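PDB 1YAC: YCAC GENE product from Escherichia coli, which is probably a hydrolase of the isochorismatase-like family, assembled as an octamer, whose substrate is not known. Local coordinates for residues T2-A14 against Q161-R174. Residues are numbered along the deposited sequence; the frame is centred on the assembly and turned at random.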
loop_
_atom_site.group_PDB
_atom_site.type_symbol
_atom_site.label_atom_id
_atom_site.label_comp_id
_atom_site.label_asym_id
_atom_site.label_seq_id
_atom_site.Cartn_x
_atom_site.Cartn_y
_atom_site.Cartn_z
ATOM N N THR A 2 22.639 13.241 -29.743
ATOM C CA THR A 2 22.896 12.393 -28.542
ATOM C C THR A 2 22.205 11.062 -28.792
ATOM O O THR A 2 22.307 10.514 -29.888
ATOM C CB THR A 2 22.308 13.079 -27.296
ATOM O OG1 THR A 2 22.579 14.484 -27.385
ATOM C CG2 THR A 2 22.916 12.507 -26.004
ATOM N N LYS A 3 21.520 10.533 -27.787
ATOM C CA LYS A 3 20.807 9.291 -27.981
ATOM C C LYS A 3 19.631 9.648 -28.872
ATOM O O LYS A 3 18.934 10.639 -28.623
ATOM C CB LYS A 3 20.306 8.723 -26.651
ATOM C CG LYS A 3 21.409 8.220 -25.752
ATOM C CD LYS A 3 21.040 6.899 -25.099
ATOM C CE LYS A 3 22.232 6.350 -24.331
ATOM N NZ LYS A 3 21.942 5.028 -23.704
ATOM N N PRO A 4 19.472 8.926 -29.987
ATOM C CA PRO A 4 18.361 9.198 -30.894
ATOM C C PRO A 4 17.071 8.777 -30.216
ATOM O O PRO A 4 17.063 7.847 -29.404
ATOM C CB PRO A 4 18.638 8.259 -32.072
ATOM C CG PRO A 4 20.102 8.013 -31.999
ATOM C CD PRO A 4 20.343 7.872 -30.528
ATOM N N TYR A 5 15.989 9.469 -30.546
ATOM C CA TYR A 5 14.671 9.135 -30.017
ATOM C C TYR A 5 14.122 8.120 -31.035
ATOM O O TYR A 5 13.753 8.496 -32.152
ATOM C CB TYR A 5 13.822 10.409 -29.974
ATOM C CG TYR A 5 12.347 10.274 -29.628
ATOM C CD1 TYR A 5 11.817 9.112 -29.044
ATOM C CD2 TYR A 5 11.489 11.337 -29.872
ATOM C CE1 TYR A 5 10.452 9.037 -28.707
ATOM C CE2 TYR A 5 10.142 11.275 -29.553
ATOM C CZ TYR A 5 9.625 10.133 -28.973
ATOM O OH TYR A 5 8.277 10.111 -28.672
ATOM N N VAL A 6 14.163 6.836 -30.678
ATOM C CA VAL A 6 13.677 5.760 -31.548
ATOM C C VAL A 6 12.184 5.608 -31.232
ATOM O O VAL A 6 11.784 4.855 -30.333
ATOM C CB VAL A 6 14.457 4.430 -31.283
ATOM C CG1 VAL A 6 13.963 3.298 -32.200
ATOM C CG2 VAL A 6 15.945 4.659 -31.477
ATOM N N ARG A 7 11.372 6.387 -31.940
ATOM C CA ARG A 7 9.931 6.390 -31.730
ATOM C C ARG A 7 9.126 5.532 -32.691
ATOM O O ARG A 7 9.513 5.335 -33.846
ATOM C CB ARG A 7 9.401 7.820 -31.724
ATOM C CG ARG A 7 9.666 8.642 -32.973
ATOM C CD ARG A 7 8.836 9.925 -32.877
ATOM N NE ARG A 7 9.150 10.921 -33.897
ATOM C CZ ARG A 7 8.544 12.102 -33.990
ATOM N NH1 ARG A 7 7.594 12.441 -33.127
ATOM N NH2 ARG A 7 8.876 12.945 -34.955
ATOM N N LEU A 8 8.009 5.012 -32.188
ATOM C CA LEU A 8 7.115 4.168 -32.967
ATOM C C LEU A 8 6.659 4.869 -34.229
ATOM O O LEU A 8 6.328 6.055 -34.220
ATOM C CB LEU A 8 5.907 3.754 -32.136
ATOM C CG LEU A 8 6.197 2.729 -31.038
ATOM C CD1 LEU A 8 4.959 2.582 -30.124
ATOM C CD2 LEU A 8 6.583 1.388 -31.668
ATOM N N ASP A 9 6.672 4.101 -35.309
ATOM C CA ASP A 9 6.309 4.556 -36.637
ATOM C C ASP A 9 5.205 3.604 -37.081
ATOM O O ASP A 9 5.448 2.417 -37.285
ATOM C CB ASP A 9 7.547 4.434 -37.524
ATOM C CG ASP A 9 7.313 4.883 -38.956
ATOM O OD1 ASP A 9 6.148 5.005 -39.407
ATOM O OD2 ASP A 9 8.334 5.089 -39.648
ATOM N N LYS A 10 4.001 4.139 -37.275
ATOM C CA LYS A 10 2.856 3.297 -37.647
ATOM C C LYS A 10 3.048 2.514 -38.950
ATOM O O LYS A 10 2.270 1.624 -39.236
ATOM C CB LYS A 10 1.562 4.088 -37.703
ATOM C CG LYS A 10 1.512 5.170 -38.761
ATOM C CD LYS A 10 0.109 5.735 -38.878
ATOM C CE LYS A 10 0.039 6.764 -40.007
ATOM N NZ LYS A 10 -1.375 7.127 -40.359
ATOM N N ASN A 11 4.077 2.857 -39.725
ATOM C CA ASN A 11 4.370 2.152 -40.949
ATOM C C ASN A 11 5.531 1.176 -40.821
ATOM O O ASN A 11 5.829 0.451 -41.746
ATOM C CB ASN A 11 4.687 3.168 -42.053
ATOM C CG ASN A 11 3.527 4.048 -42.505
ATOM O OD1 ASN A 11 3.037 4.901 -41.818
ATOM N ND2 ASN A 11 3.051 3.784 -43.692
ATOM N N ASP A 12 6.150 1.163 -39.654
ATOM C CA ASP A 12 7.271 0.259 -39.444
ATOM C C ASP A 12 7.163 -0.540 -38.144
ATOM O O ASP A 12 8.175 -0.974 -37.579
ATOM C CB ASP A 12 8.612 1.032 -39.461
ATOM C CG ASP A 12 9.784 0.173 -39.876
ATOM O OD1 ASP A 12 9.606 -0.975 -40.348
ATOM O OD2 ASP A 12 10.907 0.657 -39.732
ATOM N N ALA A 13 5.934 -0.839 -37.736
ATOM C CA ALA A 13 5.703 -1.567 -36.487
ATOM C C ALA A 13 4.710 -2.713 -36.588
ATOM O O ALA A 13 3.688 -2.602 -37.276
ATOM C CB ALA A 13 5.230 -0.590 -35.394
ATOM N N ALA A 14 5.024 -3.814 -35.913
ATOM C CA ALA A 14 4.137 -4.971 -35.865
ATOM C C ALA A 14 3.816 -5.207 -34.385
ATOM O O ALA A 14 4.589 -4.826 -33.491
ATOM C CB ALA A 14 4.797 -6.202 -36.463
ATOM N N GLN A 161 12.399 -0.753 -24.933
ATOM C CA GLN A 161 11.786 0.493 -24.494
ATOM C C GLN A 161 10.488 0.101 -23.780
ATOM O O GLN A 161 9.669 -0.642 -24.327
ATOM C CB GLN A 161 11.501 1.410 -25.685
ATOM C CG GLN A 161 12.769 1.908 -26.380
ATOM C CD GLN A 161 12.517 3.062 -27.331
ATOM O OE1 GLN A 161 12.215 4.178 -26.897
ATOM N NE2 GLN A 161 12.650 2.812 -28.632
ATOM N N LEU A 162 10.341 0.528 -22.527
ATOM C CA LEU A 162 9.152 0.209 -21.751
ATOM C C LEU A 162 8.118 1.284 -22.008
ATOM O O LEU A 162 8.384 2.464 -21.805
ATOM C CB LEU A 162 9.486 0.140 -20.252
ATOM C CG LEU A 162 10.601 -0.826 -19.832
ATOM C CD1 LEU A 162 10.644 -0.864 -18.322
ATOM C CD2 LEU A 162 10.390 -2.227 -20.401
ATOM N N MET A 163 6.960 0.867 -22.502
ATOM C CA MET A 163 5.880 1.784 -22.806
ATOM C C MET A 163 4.541 1.242 -22.287
ATOM O O MET A 163 4.452 0.116 -21.775
ATOM C CB MET A 163 5.823 2.035 -24.329
ATOM C CG MET A 163 6.911 3.030 -24.842
ATOM S SD MET A 163 6.742 3.352 -26.575
ATOM C CE MET A 163 5.563 4.640 -26.582
ATOM N N THR A 164 3.517 2.082 -22.344
ATOM C CA THR A 164 2.185 1.681 -21.909
ATOM C C THR A 164 1.243 1.964 -23.078
ATOM O O THR A 164 1.564 2.795 -23.931
ATOM C CB THR A 164 1.803 2.358 -20.562
ATOM O OG1 THR A 164 2.228 3.724 -20.557
ATOM C CG2 THR A 164 2.528 1.633 -19.413
ATOM N N TRP A 165 0.093 1.294 -23.127
ATOM C CA TRP A 165 -0.781 1.431 -24.286
ATOM C C TRP A 165 -1.169 2.824 -24.745
ATOM O O TRP A 165 -1.145 3.094 -25.942
ATOM C CB TRP A 165 -2.001 0.477 -24.222
ATOM C CG TRP A 165 -3.160 0.964 -23.412
ATOM C CD1 TRP A 165 -3.490 0.590 -22.140
ATOM C CD2 TRP A 165 -4.136 1.934 -23.816
ATOM N NE1 TRP A 165 -4.610 1.276 -21.725
ATOM C CE2 TRP A 165 -5.025 2.108 -22.735
ATOM C CE3 TRP A 165 -4.341 2.679 -24.990
ATOM C CZ2 TRP A 165 -6.105 2.996 -22.789
ATOM C CZ3 TRP A 165 -5.410 3.560 -25.045
ATOM C CH2 TRP A 165 -6.280 3.713 -23.950
ATOM N N PHE A 166 -1.510 3.713 -23.817
ATOM C CA PHE A 166 -1.905 5.066 -24.208
ATOM C C PHE A 166 -0.709 5.774 -24.853
ATOM O O PHE A 166 -0.855 6.426 -25.896
ATOM C CB PHE A 166 -2.440 5.846 -23.002
ATOM C CG PHE A 166 -2.826 7.269 -23.317
ATOM C CD1 PHE A 166 -4.070 7.562 -23.874
ATOM C CD2 PHE A 166 -1.960 8.319 -23.013
ATOM C CE1 PHE A 166 -4.448 8.881 -24.115
ATOM C CE2 PHE A 166 -2.330 9.638 -23.253
ATOM C CZ PHE A 166 -3.578 9.915 -23.804
ATOM N N GLY A 167 0.473 5.589 -24.260
ATOM C CA GLY A 167 1.684 6.169 -24.813
ATOM C C GLY A 167 1.956 5.621 -26.211
ATOM O O GLY A 167 2.330 6.371 -27.124
ATOM N N VAL A 168 1.772 4.308 -26.377
ATOM C CA VAL A 168 1.960 3.629 -27.670
ATOM C C VAL A 168 1.028 4.269 -28.729
ATOM O O VAL A 168 1.470 4.655 -29.817
ATOM C CB VAL A 168 1.649 2.082 -27.549
ATOM C CG1 VAL A 168 1.609 1.410 -28.932
ATOM C CG2 VAL A 168 2.698 1.386 -26.665
ATOM N N ALA A 169 -0.248 4.421 -28.386
ATOM C CA ALA A 169 -1.211 5.001 -29.309
ATOM C C ALA A 169 -0.819 6.424 -29.717
ATOM O O ALA A 169 -0.923 6.796 -30.891
ATOM C CB ALA A 169 -2.607 4.991 -28.694
ATOM N N CYS A 170 -0.373 7.216 -28.748
ATOM C CA CYS A 170 0.008 8.603 -29.005
ATOM C C CYS A 170 1.259 8.738 -29.853
ATOM O O CYS A 170 1.371 9.663 -30.675
ATOM C CB CYS A 170 0.188 9.363 -27.691
ATOM S SG CYS A 170 -1.353 9.741 -26.827
ATOM N N GLU A 171 2.225 7.851 -29.633
ATOM C CA GLU A 171 3.453 7.905 -30.411
ATOM C C GLU A 171 3.176 7.457 -31.850
ATOM O O GLU A 171 3.782 7.961 -32.797
ATOM C CB GLU A 171 4.543 7.049 -29.766
ATOM C CG GLU A 171 5.952 7.445 -30.204
ATOM C CD GLU A 171 7.018 6.899 -29.287
ATOM O OE1 GLU A 171 7.332 7.591 -28.307
ATOM O OE2 GLU A 171 7.552 5.796 -29.543
ATOM N N LEU A 172 2.255 6.516 -32.013
ATOM C CA LEU A 172 1.888 6.025 -33.338
ATOM C C LEU A 172 1.076 7.059 -34.126
ATOM O O LEU A 172 1.325 7.276 -35.318
ATOM C CB LEU A 172 1.059 4.743 -33.223
ATOM C CG LEU A 172 1.794 3.456 -32.863
ATOM C CD1 LEU A 172 0.790 2.383 -32.478
ATOM C CD2 LEU A 172 2.640 3.001 -34.031
ATOM N N HIS A 173 0.109 7.682 -33.462
ATOM C CA HIS A 173 -0.770 8.637 -34.108
ATOM C C HIS A 173 -0.074 9.928 -34.483
ATOM O O HIS A 173 -0.353 10.502 -35.543
ATOM C CB HIS A 173 -1.979 8.954 -33.215
ATOM C CG HIS A 173 -3.172 9.458 -33.969
ATOM N ND1 HIS A 173 -3.650 10.743 -33.839
ATOM C CD2 HIS A 173 -4.013 8.826 -34.823
ATOM C CE1 HIS A 173 -4.742 10.880 -34.572
ATOM N NE2 HIS A 173 -4.985 9.735 -35.178
ATOM N N ARG A 174 0.766 10.433 -33.584
ATOM C CA ARG A 174 1.527 11.675 -33.812
ATOM C C ARG A 174 0.739 12.976 -33.842
ATOM O O ARG A 174 1.136 13.954 -33.199
ATOM C CB ARG A 174 2.313 11.604 -35.129
ATOM C CG ARG A 174 3.302 10.477 -35.245
ATOM C CD ARG A 174 4.435 10.614 -34.253
ATOM N NE ARG A 174 5.390 9.530 -34.450
ATOM C CZ ARG A 174 6.318 9.524 -35.401
ATOM N NH1 ARG A 174 6.423 10.558 -36.228
ATOM N NH2 ARG A 174 7.103 8.462 -35.560
HETATM O O HOH W 1 14.214 5.986 -27.934
HETATM O O HOH W 2 3.766 6.803 -36.468
#
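Tyr5 to Lys10 run as an irregular loop, past strand 161-163, outermost in this chain's parallel sheet, to the C-terminal end of helix 165-173, where the CA atoms of Lys10 and Leu172 come within 5.2 Å. Gln161, whose flat amide can both give and accept, donates from NE2 to Val6 O in the carbonyl plane (2.8 Å), while its OE1 reaches Val6 N through a water. Glu171 is long enough, with two acceptor oxygens, to serve two donors: OE2 takes Leu8 N on its anti side, 30° out of the carboxylate plane, and OE1 accepts from Tyr5 OH above that plane (2.7 Å) and forms a salt bridge with Arg154 of the second subunit. In this three-layer alpha-beta-alpha sandwich the N-terminal loop packs across strand 161-163 and helix 165-173 before entering strand 13-18. Leu8 points its apolar branches at the helix, CD1 3.7 Å from Val168 CG1, while Leu172 CD2 packs on Leu8 CB. Bent at chi2 (-65°), Arg174 offers two coplanar donors, NE to Glu171 O and NH2 to Leu8 O (2.9 Å), and stacks flat on Arg7, whose salt bridge to Asp92 of the second subunit probably offsets the like charges. With an alanine replacing Arg174, both carbonyls would probably lose a donor and Arg7 its stacking partner.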